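Local atomic coordinates of DNA mismatch repair protein MutS (Thermus aquaticus, PDB entry 1EWQ), a protein that binds mismatched DNA and has a weak ATPase activity, and may carry out the recognition step of mismatch repair. Residues E463-Q468 and R475-E480; A653-L658 and E686-T691; F147-T152 and L332-T337. All blocks are in the same frame, centred on the assembly; numbering follows the deposited sequence.

Interaction 1: E463-Q468 and R475-E480; sequences EYRPVQ and RYTLPE. With nucleotides of chain A.
Arg-475 and Gln-468 lie opposite each other near the turn of the hairpin of strands 465-469 and 473-477, side chains alongside and pointing the same way, amide and guanidinium planes 70° apart. Extended from CG to NE, Arg-475 delivers its guanidinium edge-on to the phosphate of DT19 of chain A, NH1 bonding OP1 at 2.5 Å and NH2 bonding OP2 at 3.1 Å; two-bonded arginine-phosphate pairing depends on this edge. NH2 also forms a salt bridge with Glu-451. The backbone of the same pair forms a classic beta bulge with Val-467: Arg-475 O accepts from Val-467 N (2.6 Å) and Gln-468 N (3.1 Å), the latter above the carbonyl plane. Thr-477 CG2 lies over the centre of the Arg-465 guanidinium, 3.5 Å above its plane. Tyr-464 and Tyr-476 cross at about a right angle, rings oblique at 52°, their CB atoms 3.6 Å apart. Leu-478 CD2 comes within 3.4 Å of Tyr-464 CD1. The chemistry divides along the hairpin: an aromatic and aliphatic end, with Tyr-464 OH bonded to Glu-429, packs on helix 406-433, while the Arg-475 bonds go to phosphate oxygens, consistent with backbone binding that does not depend on base sequence.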
loop_
_atom_site.group_PDB
_atom_site.type_symbol
_atom_site.label_atom_id
_atom_site.label_comp_id
_atom_site.label_asym_id
_atom_site.label_seq_id
_atom_site.Cartn_x
_atom_site.Cartn_y
_atom_site.Cartn_z
ATOM N N GLU C 463 33.580 -41.018 43.566
ATOM C CA GLU C 463 33.441 -41.457 42.172
ATOM C C GLU C 463 32.865 -40.388 41.250
ATOM O O GLU C 463 33.166 -40.366 40.056
ATOM C CB GLU C 463 32.542 -42.700 42.084
ATOM C CG GLU C 463 33.040 -43.911 42.852
ATOM C CD GLU C 463 33.172 -43.655 44.349
ATOM O OE1 GLU C 463 32.202 -43.153 44.965
ATOM O OE2 GLU C 463 34.249 -43.964 44.908
ATOM N N TYR C 464 32.024 -39.514 41.795
ATOM C CA TYR C 464 31.413 -38.461 40.995
ATOM C C TYR C 464 32.472 -37.583 40.356
ATOM O O TYR C 464 33.349 -37.063 41.040
ATOM C CB TYR C 464 30.479 -37.609 41.861
ATOM C CG TYR C 464 29.130 -38.243 42.104
ATOM C CD1 TYR C 464 28.980 -39.627 42.092
ATOM C CD2 TYR C 464 28.012 -37.459 42.385
ATOM C CE1 TYR C 464 27.750 -40.223 42.359
ATOM C CE2 TYR C 464 26.774 -38.041 42.658
ATOM C CZ TYR C 464 26.652 -39.425 42.643
ATOM O OH TYR C 464 25.446 -40.021 42.922
ATOM N N ARG C 465 32.396 -37.442 39.037
ATOM C CA ARG C 465 33.340 -36.611 38.309
ATOM C C ARG C 465 32.645 -35.284 37.996
ATOM O O ARG C 465 31.641 -35.248 37.288
ATOM C CB ARG C 465 33.786 -37.313 37.014
ATOM C CG ARG C 465 34.829 -36.546 36.190
ATOM C CD ARG C 465 34.263 -36.099 34.826
ATOM N NE ARG C 465 34.111 -37.211 33.883
ATOM C CZ ARG C 465 33.432 -37.153 32.733
ATOM N NH1 ARG C 465 32.823 -36.031 32.360
ATOM N NH2 ARG C 465 33.360 -38.230 31.950
ATOM N N PRO C 466 33.165 -34.181 38.555
ATOM C CA PRO C 466 32.632 -32.829 38.363
ATOM C C PRO C 466 32.473 -32.553 36.879
ATOM O O PRO C 466 33.367 -32.858 36.095
ATOM C CB PRO C 466 33.703 -31.942 38.997
ATOM C CG PRO C 466 34.255 -32.823 40.092
ATOM C CD PRO C 466 34.374 -34.155 39.397
ATOM N N VAL C 467 31.336 -31.989 36.490
ATOM C CA VAL C 467 31.098 -31.688 35.080
ATOM C C VAL C 467 30.682 -30.238 34.848
ATOM O O VAL C 467 31.170 -29.574 33.924
ATOM C CB VAL C 467 30.017 -32.635 34.489
ATOM C CG1 VAL C 467 29.551 -32.128 33.138
ATOM C CG2 VAL C 467 30.594 -34.031 34.335
ATOM N N GLN C 468 29.782 -29.743 35.689
ATOM C CA GLN C 468 29.312 -28.374 35.543
ATOM C C GLN C 468 29.073 -27.747 36.903
ATOM O O GLN C 468 28.418 -28.343 37.767
ATOM C CB GLN C 468 28.012 -28.338 34.724
ATOM C CG GLN C 468 27.467 -26.926 34.488
ATOM C CD GLN C 468 26.067 -26.908 33.870
ATOM O OE1 GLN C 468 25.553 -25.846 33.511
ATOM N NE2 GLN C 468 25.446 -28.077 33.755
ATOM N N ARG C 475 27.072 -30.401 39.033
ATOM C CA ARG C 475 26.732 -31.591 38.286
ATOM C C ARG C 475 27.960 -32.459 38.044
ATOM O O ARG C 475 29.067 -31.960 37.804
ATOM C CB ARG C 475 26.044 -31.190 36.978
ATOM C CG ARG C 475 24.725 -30.479 37.243
ATOM C CD ARG C 475 24.184 -29.734 36.040
ATOM N NE ARG C 475 22.903 -29.114 36.367
ATOM C CZ ARG C 475 22.288 -28.206 35.613
ATOM N NH1 ARG C 475 22.832 -27.800 34.476
ATOM N NH2 ARG C 475 21.125 -27.698 36.008
ATOM N N TYR C 476 27.753 -33.768 38.129
ATOM C CA TYR C 476 28.831 -34.724 37.960
ATOM C C TYR C 476 28.494 -35.813 36.961
ATOM O O TYR C 476 27.422 -35.831 36.357
ATOM C CB TYR C 476 29.170 -35.397 39.292
ATOM C CG TYR C 476 29.250 -34.460 40.476
ATOM C CD1 TYR C 476 28.089 -33.986 41.088
ATOM C CD2 TYR C 476 30.484 -34.068 40.999
ATOM C CE1 TYR C 476 28.148 -33.147 42.192
ATOM C CE2 TYR C 476 30.558 -33.227 42.109
ATOM C CZ TYR C 476 29.385 -32.770 42.700
ATOM O OH TYR C 476 29.436 -31.936 43.791
ATOM N N THR C 477 29.430 -36.741 36.826
ATOM C CA THR C 477 29.281 -37.849 35.910
ATOM C C THR C 477 29.863 -39.119 36.503
ATOM O O THR C 477 30.797 -39.074 37.304
ATOM C CB THR C 477 29.996 -37.534 34.576
ATOM O OG1 THR C 477 29.132 -36.749 33.749
ATOM C CG2 THR C 477 30.391 -38.793 33.858
ATOM N N LEU C 478 29.278 -40.245 36.125
ATOM C CA LEU C 478 29.758 -41.548 36.546
ATOM C C LEU C 478 30.122 -42.234 35.230
ATOM O O LEU C 478 29.541 -41.933 34.186
ATOM C CB LEU C 478 28.663 -42.342 37.274
ATOM C CG LEU C 478 28.287 -41.952 38.710
ATOM C CD1 LEU C 478 27.312 -42.976 39.263
ATOM C CD2 LEU C 478 29.527 -41.907 39.593
ATOM N N PRO C 479 31.105 -43.144 35.258
ATOM C CA PRO C 479 31.555 -43.877 34.068
ATOM C C PRO C 479 30.440 -44.627 33.316
ATOM O O PRO C 479 30.410 -44.645 32.081
ATOM C CB PRO C 479 32.612 -44.821 34.635
ATOM C CG PRO C 479 33.211 -44.004 35.753
ATOM C CD PRO C 479 31.970 -43.438 36.416
ATOM N N GLU C 480 29.534 -45.247 34.067
ATOM C CA GLU C 480 28.422 -46.002 33.488
ATOM C C GLU C 480 27.528 -45.141 32.599
ATOM O O GLU C 480 26.977 -45.617 31.605
ATOM C CB GLU C 480 27.569 -46.606 34.611
ATOM C CG GLU C 480 27.675 -48.118 34.774
ATOM C CD GLU C 480 26.884 -48.891 33.725
ATOM O OE1 GLU C 480 27.287 -48.888 32.538
ATOM O OE2 GLU C 480 25.850 -49.499 34.094
ATOM P P DT A 19 20.845 -25.242 33.195
ATOM O OP1 DT A 19 22.225 -25.794 33.036
ATOM O OP2 DT A 19 19.750 -26.095 33.726
ATOM O "O5'" DT A 19 20.966 -23.974 34.131
ATOM C "C5'" DT A 19 20.326 -22.774 33.763
ATOM C "C4'" DT A 19 21.068 -21.601 34.343
ATOM O "O4'" DT A 19 20.355 -20.420 33.935
ATOM C "C3'" DT A 19 21.067 -21.591 35.865
ATOM O "O3'" DT A 19 22.273 -21.005 36.352
ATOM C "C2'" DT A 19 19.823 -20.798 36.216
ATOM C "C1'" DT A 19 19.596 -19.894 35.009
ATOM N N1 DT A 19 18.197 -19.857 34.553
ATOM C C2 DT A 19 17.676 -18.647 34.178
ATOM O O2 DT A 19 18.320 -17.607 34.228
ATOM N N3 DT A 19 16.375 -18.694 33.742
ATOM C C4 DT A 19 15.566 -19.810 33.651
ATOM O O4 DT A 19 14.416 -19.699 33.240
ATOM C C5 DT A 19 16.182 -21.053 34.069
ATOM C C7 DT A 19 15.389 -22.320 34.001
ATOM C C6 DT A 19 17.446 -21.010 34.496
#

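Interaction 2: A653-L658 and E686-T691; sequences ATENSL and ERRAYT
Arg-687 NH1 donates to Ala-653 O at 2.6 Å; the oxygen lies near the guanidinium plane, while NH1 is tilted 28° out of the carbonyl plane. Bends at chi2 and chi3, after a chi1 of -169° that turns CG away from the backbone N, fold the side chain back toward this carbonyl, and NH1 also bonds Leu-650 O, so one nitrogen serves two carbonyls at the end of helix 638-652. A leucine in place of Arg-687 would probably leave the carbonyls of Ala-653 and Leu-650 without this donor and the helix end less firmly tied to segment 686-691. The second strong bond, Tyr-690 N to Ser-657 O at 2.8 Å, is nearly collinear with the carbonyl and starts the parallel pairing of Leu-658 with Tyr-690. Weaker is the long salt bridge from Glu-655 OE2 to Arg-688 NH1, 3.9 Å, whose flat groups stand almost perpendicular. In the packing, Ala-689 CB sits 3.1 Å from Thr-654 O, and the Tyr-690 ring turns its edge to the carbonyls of Glu-655 and Ser-657. A Schellman motif at Arg-688 ends crossover helix 670-687, and there the contact joins the starts of parallel strands 657-662 and 690-694, with strand 621-625 beyond 657-662.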
loop_
_atom_site.group_PDB
_atom_site.type_symbol
_atom_site.label_atom_id
_atom_site.label_comp_id
_atom_site.label_asym_id
_atom_site.label_seq_id
_atom_site.Cartn_x
_atom_site.Cartn_y
_atom_site.Cartn_z
ATOM N N ALA C 653 -17.039 -6.121 -33.500
ATOM C CA ALA C 653 -18.468 -6.417 -33.347
ATOM C C ALA C 653 -19.120 -7.123 -34.529
ATOM O O ALA C 653 -18.929 -6.751 -35.686
ATOM C CB ALA C 653 -19.230 -5.145 -33.045
ATOM N N THR C 654 -19.944 -8.114 -34.208
ATOM C CA THR C 654 -20.637 -8.921 -35.196
ATOM C C THR C 654 -22.156 -8.870 -34.968
ATOM O O THR C 654 -22.615 -8.237 -34.019
ATOM C CB THR C 654 -20.104 -10.367 -35.084
ATOM O OG1 THR C 654 -19.519 -10.751 -36.326
ATOM C CG2 THR C 654 -21.190 -11.338 -34.672
ATOM N N GLU C 655 -22.934 -9.514 -35.840
ATOM C CA GLU C 655 -24.390 -9.537 -35.691
ATOM C C GLU C 655 -24.791 -10.319 -34.442
ATOM O O GLU C 655 -25.946 -10.284 -34.019
ATOM C CB GLU C 655 -25.052 -10.194 -36.903
ATOM C CG GLU C 655 -24.494 -11.587 -37.216
ATOM C CD GLU C 655 -25.258 -12.308 -38.309
ATOM O OE1 GLU C 655 -24.684 -13.246 -38.900
ATOM O OE2 GLU C 655 -26.429 -11.949 -38.566
ATOM N N ASN C 656 -23.837 -11.038 -33.863
ATOM C CA ASN C 656 -24.107 -11.817 -32.665
ATOM C C ASN C 656 -23.449 -11.189 -31.447
ATOM O O ASN C 656 -23.300 -11.825 -30.403
ATOM C CB ASN C 656 -23.613 -13.253 -32.857
ATOM C CG ASN C 656 -24.320 -13.946 -34.004
ATOM O OD1 ASN C 656 -25.544 -13.860 -34.128
ATOM N ND2 ASN C 656 -23.560 -14.630 -34.851
ATOM N N SER C 657 -23.056 -9.930 -31.579
ATOM C CA SER C 657 -22.408 -9.257 -30.467
ATOM C C SER C 657 -23.352 -8.423 -29.636
ATOM O O SER C 657 -24.380 -7.955 -30.122
ATOM C CB SER C 657 -21.265 -8.375 -30.966
ATOM O OG SER C 657 -20.289 -9.164 -31.615
ATOM N N LEU C 658 -23.000 -8.276 -28.365
ATOM C CA LEU C 658 -23.760 -7.450 -27.434
ATOM C C LEU C 658 -22.855 -6.254 -27.269
ATOM O O LEU C 658 -21.736 -6.396 -26.776
ATOM C CB LEU C 658 -23.953 -8.139 -26.078
ATOM C CG LEU C 658 -24.570 -7.253 -24.970
ATOM C CD1 LEU C 658 -26.008 -6.894 -25.324
ATOM C CD2 LEU C 658 -24.534 -7.971 -23.611
ATOM N N GLU C 686 -26.659 -1.312 -38.850
ATOM C CA GLU C 686 -26.348 -2.086 -40.056
ATOM C C GLU C 686 -25.679 -3.405 -39.654
ATOM O O GLU C 686 -25.940 -4.454 -40.240
ATOM C CB GLU C 686 -25.364 -1.329 -40.968
ATOM C CG GLU C 686 -25.842 -0.009 -41.540
ATOM C CD GLU C 686 -24.698 0.781 -42.205
ATOM O OE1 GLU C 686 -24.007 0.197 -43.079
ATOM O OE2 GLU C 686 -24.492 1.976 -41.858
ATOM N N ARG C 687 -24.792 -3.336 -38.663
ATOM C CA ARG C 687 -24.085 -4.526 -38.192
ATOM C C ARG C 687 -25.062 -5.569 -37.653
ATOM O O ARG C 687 -24.772 -6.761 -37.668
ATOM C CB ARG C 687 -23.076 -4.151 -37.094
ATOM C CG ARG C 687 -22.111 -5.272 -36.716
ATOM C CD ARG C 687 -21.277 -5.693 -37.931
ATOM N NE ARG C 687 -20.610 -4.547 -38.543
ATOM C CZ ARG C 687 -19.479 -4.006 -38.097
ATOM N NH1 ARG C 687 -18.863 -4.508 -37.034
ATOM N NH2 ARG C 687 -18.968 -2.947 -38.711
ATOM N N ARG C 688 -26.217 -5.104 -37.189
ATOM C CA ARG C 688 -27.258 -5.958 -36.625
ATOM C C ARG C 688 -26.895 -6.550 -35.260
ATOM O O ARG C 688 -27.502 -7.530 -34.818
ATOM C CB ARG C 688 -27.639 -7.087 -37.593
ATOM C CG ARG C 688 -28.254 -6.608 -38.908
ATOM C CD ARG C 688 -28.694 -7.775 -39.803
ATOM N NE ARG C 688 -30.085 -8.176 -39.561
ATOM C CZ ARG C 688 -30.478 -9.073 -38.662
ATOM N NH1 ARG C 688 -29.585 -9.689 -37.896
ATOM N NH2 ARG C 688 -31.770 -9.354 -38.532
ATOM N N ALA C 689 -25.906 -5.963 -34.595
ATOM C CA ALA C 689 -25.523 -6.437 -33.269
ATOM C C ALA C 689 -26.624 -5.992 -32.304
ATOM O O ALA C 689 -27.463 -5.166 -32.659
ATOM C CB ALA C 689 -24.203 -5.831 -32.854
ATOM N N TYR C 690 -26.647 -6.566 -31.105
ATOM C CA TYR C 690 -27.629 -6.170 -30.107
ATOM C C TYR C 690 -26.942 -5.016 -29.383
ATOM O O TYR C 690 -26.005 -5.225 -28.601
ATOM C CB TYR C 690 -27.912 -7.301 -29.115
ATOM C CG TYR C 690 -28.461 -8.583 -29.709
ATOM C CD1 TYR C 690 -27.715 -9.333 -30.612
ATOM C CD2 TYR C 690 -29.708 -9.079 -29.308
ATOM C CE1 TYR C 690 -28.190 -10.558 -31.099
ATOM C CE2 TYR C 690 -30.194 -10.294 -29.785
ATOM C CZ TYR C 690 -29.432 -11.031 -30.677
ATOM O OH TYR C 690 -29.896 -12.251 -31.132
ATOM N N THR C 691 -27.412 -3.805 -29.645
ATOM C CA THR C 691 -26.813 -2.627 -29.062
ATOM C C THR C 691 -27.699 -1.844 -28.083
ATOM O O THR C 691 -28.851 -1.522 -28.387
ATOM C CB THR C 691 -26.354 -1.654 -30.188
ATOM O OG1 THR C 691 -25.452 -2.320 -31.082
ATOM C CG2 THR C 691 -25.669 -0.453 -29.601
#

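Interaction 3: F147-T152 and L332-T337; sequences FLDVST and LERLAT
Ser-151 and Arg-334 meet at an interdomain junction, where the turn between the antiparallel strands 143-149 and 154-160 in the domain II range rests on the first turns of helix 332-340 in the domain III range. The central bond runs from Arg-334 NE to Ser-151 OG at 2.8 Å, with the hydroxyl tilted 29° out of the guanidinium plane. That hydroxyl in turn donates to Asp-149 OD1, also at 2.8 Å, on the syn side of the carboxylate, so Ser-151 relays between the arginine and the acid. Its chi1 of 77° sets OG between the backbone N and the carbonyl carbon, where it can reach both. The other carboxylate oxygen, OD2, accepts from the backbone N of Asn-132 and stays 4.4 Å from Arg-334 NH2, too far for a salt bridge although the charges are likely to attract. Straight from CG to NE, the arginine chain runs alongside Ser-151, Arg-334 CG 3.4 Å from Ser-151 O, and its NH1 and NH2 reach the carbonyls of Pro-128 and Glu-130.

The carbonyl of Ser-151 forms a second focus. Thr-337 OG1 lies 3.0 Å from Ser-151 O, and a water bridges the same oxygen to Arg-334 O, donating to each (2.6 Å to Arg-334 O). Nearby, Thr-152 crosses Glu-333 obliquely, CB 3.7 Å from OE2, while Glu-333 OE1 forms a salt bridge with Arg-286.

Polar groups dominate this largely buried junction: a beta-hairpin turn seated on a helix through an arginine-serine side-chain bond and a bridging water, with Thr-337 close to the same carbonyl, joining two domains of the MutS fold.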
loop_
_atom_site.group_PDB
_atom_site.type_symbol
_atom_site.label_atom_id
_atom_site.label_comp_id
_atom_site.label_asym_id
_atom_site.label_seq_id
_atom_site.Cartn_x
_atom_site.Cartn_y
_atom_site.Cartn_z
ATOM N N PHE C 147 0.807 -20.140 -21.612
ATOM C CA PHE C 147 0.742 -20.072 -20.167
ATOM C C PHE C 147 1.151 -21.395 -19.546
ATOM O O PHE C 147 0.985 -22.461 -20.140
ATOM C CB PHE C 147 -0.683 -19.759 -19.698
ATOM C CG PHE C 147 -1.223 -18.459 -20.204
ATOM C CD1 PHE C 147 -2.050 -18.426 -21.308
ATOM C CD2 PHE C 147 -0.902 -17.261 -19.568
ATOM C CE1 PHE C 147 -2.559 -17.214 -21.785
ATOM C CE2 PHE C 147 -1.403 -16.053 -20.035
ATOM C CZ PHE C 147 -2.233 -16.030 -21.146
ATOM N N LEU C 148 1.683 -21.307 -18.340
ATOM C CA LEU C 148 2.069 -22.482 -17.581
ATOM C C LEU C 148 1.776 -22.188 -16.122
ATOM O O LEU C 148 2.122 -21.117 -15.621
ATOM C CB LEU C 148 3.565 -22.798 -17.725
ATOM C CG LEU C 148 4.065 -23.915 -16.791
ATOM C CD1 LEU C 148 3.359 -25.247 -17.127
ATOM C CD2 LEU C 148 5.584 -24.078 -16.936
ATOM N N ASP C 149 1.101 -23.126 -15.459
ATOM C CA ASP C 149 0.819 -23.004 -14.037
ATOM C C ASP C 149 1.614 -24.174 -13.501
ATOM O O ASP C 149 1.191 -25.332 -13.582
ATOM C CB ASP C 149 -0.668 -23.187 -13.714
ATOM C CG ASP C 149 -0.970 -22.950 -12.242
ATOM O OD1 ASP C 149 -0.087 -23.244 -11.403
ATOM O OD2 ASP C 149 -2.093 -22.484 -11.923
ATOM N N VAL C 150 2.787 -23.862 -12.974
ATOM C CA VAL C 150 3.687 -24.875 -12.465
ATOM C C VAL C 150 3.111 -25.677 -11.299
ATOM O O VAL C 150 3.496 -26.831 -11.108
ATOM C CB VAL C 150 5.032 -24.225 -12.047
ATOM C CG1 VAL C 150 6.048 -25.286 -11.714
ATOM C CG2 VAL C 150 5.547 -23.331 -13.178
ATOM N N SER C 151 2.189 -25.092 -10.527
ATOM C CA SER C 151 1.615 -25.810 -9.385
ATOM C C SER C 151 0.571 -26.848 -9.783
ATOM O O SER C 151 0.252 -27.735 -8.994
ATOM C CB SER C 151 0.989 -24.837 -8.372
ATOM O OG SER C 151 -0.267 -24.351 -8.816
ATOM N N THR C 152 0.035 -26.748 -10.994
ATOM C CA THR C 152 -0.980 -27.710 -11.435
ATOM C C THR C 152 -0.577 -28.458 -12.699
ATOM O O THR C 152 -1.096 -29.533 -12.988
ATOM C CB THR C 152 -2.331 -27.029 -11.725
ATOM O OG1 THR C 152 -2.206 -26.190 -12.880
ATOM C CG2 THR C 152 -2.772 -26.180 -10.524
ATOM N N LEU C 332 -6.340 -31.541 -4.184
ATOM C CA LEU C 332 -5.687 -32.749 -4.671
ATOM C C LEU C 332 -4.905 -32.603 -5.974
ATOM O O LEU C 332 -4.032 -33.426 -6.281
ATOM C CB LEU C 332 -6.714 -33.874 -4.798
ATOM C CG LEU C 332 -7.027 -34.625 -3.494
ATOM C CD1 LEU C 332 -7.294 -33.639 -2.371
ATOM C CD2 LEU C 332 -8.211 -35.555 -3.715
ATOM N N GLU C 333 -5.220 -31.564 -6.738
ATOM C CA GLU C 333 -4.526 -31.311 -7.985
ATOM C C GLU C 333 -3.119 -30.773 -7.685
ATOM O O GLU C 333 -2.129 -31.252 -8.251
ATOM C CB GLU C 333 -5.328 -30.326 -8.840
ATOM C CG GLU C 333 -4.590 -29.811 -10.062
ATOM C CD GLU C 333 -5.496 -29.038 -11.011
ATOM O OE1 GLU C 333 -6.363 -28.272 -10.530
ATOM O OE2 GLU C 333 -5.329 -29.189 -12.236
ATOM N N ARG C 334 -3.023 -29.789 -6.793
ATOM C CA ARG C 334 -1.714 -29.241 -6.432
ATOM C C ARG C 334 -0.923 -30.235 -5.576
ATOM O O ARG C 334 0.305 -30.234 -5.569
ATOM C CB ARG C 334 -1.875 -27.911 -5.687
ATOM C CG ARG C 334 -2.014 -26.744 -6.633
ATOM C CD ARG C 334 -2.205 -25.422 -5.919
ATOM N NE ARG C 334 -2.300 -24.330 -6.886
ATOM C CZ ARG C 334 -2.762 -23.119 -6.608
ATOM N NH1 ARG C 334 -3.187 -22.831 -5.388
ATOM N NH2 ARG C 334 -2.784 -22.191 -7.550
ATOM N N LEU C 335 -1.647 -31.091 -4.867
ATOM C CA LEU C 335 -1.040 -32.109 -4.018
ATOM C C LEU C 335 -0.407 -33.172 -4.935
ATOM O O LEU C 335 0.697 -33.666 -4.681
ATOM C CB LEU C 335 -2.122 -32.723 -3.124
ATOM C CG LEU C 335 -1.722 -33.372 -1.798
ATOM C CD1 LEU C 335 -0.886 -34.630 -2.042
ATOM C CD2 LEU C 335 -0.945 -32.351 -0.977
ATOM N N ALA C 336 -1.104 -33.506 -6.015
ATOM C CA ALA C 336 -0.600 -34.481 -6.974
ATOM C C ALA C 336 0.714 -33.992 -7.593
ATOM O O ALA C 336 1.678 -34.757 -7.715
ATOM C CB ALA C 336 -1.638 -34.712 -8.068
ATOM N N THR C 337 0.737 -32.711 -7.966
ATOM C CA THR C 337 1.906 -32.075 -8.573
ATOM C C THR C 337 3.111 -32.094 -7.635
ATOM O O THR C 337 4.234 -32.386 -8.061
ATOM C CB THR C 337 1.612 -30.599 -8.966
ATOM O OG1 THR C 337 0.492 -30.550 -9.863
ATOM C CG2 THR C 337 2.825 -29.972 -9.649
HETATM O O HOH W 1 1.651 -28.114 -6.373
#

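Taken from the N terminus, interaction 3 comes first and spans the longest separation: 179 residues lie between its segments, and its closure ties the domain II range to the domain III range, its centre about 12 Å from the centre of the chain. Interaction 1 follows, closing a short hairpin within the domain III range, its centre about 60 Å from the centre of the chain and in contact with DNA. Interaction 2 comes last, closing a beta-alpha-beta unit in the domain V range. All three are in series, none enclosing or crossing another. Interactions 1 and 2 lie on opposite sides of the chain centre, their centres 94 Å apart, so the DNA-contacting hairpin and the ATPase-type domain are widely separated.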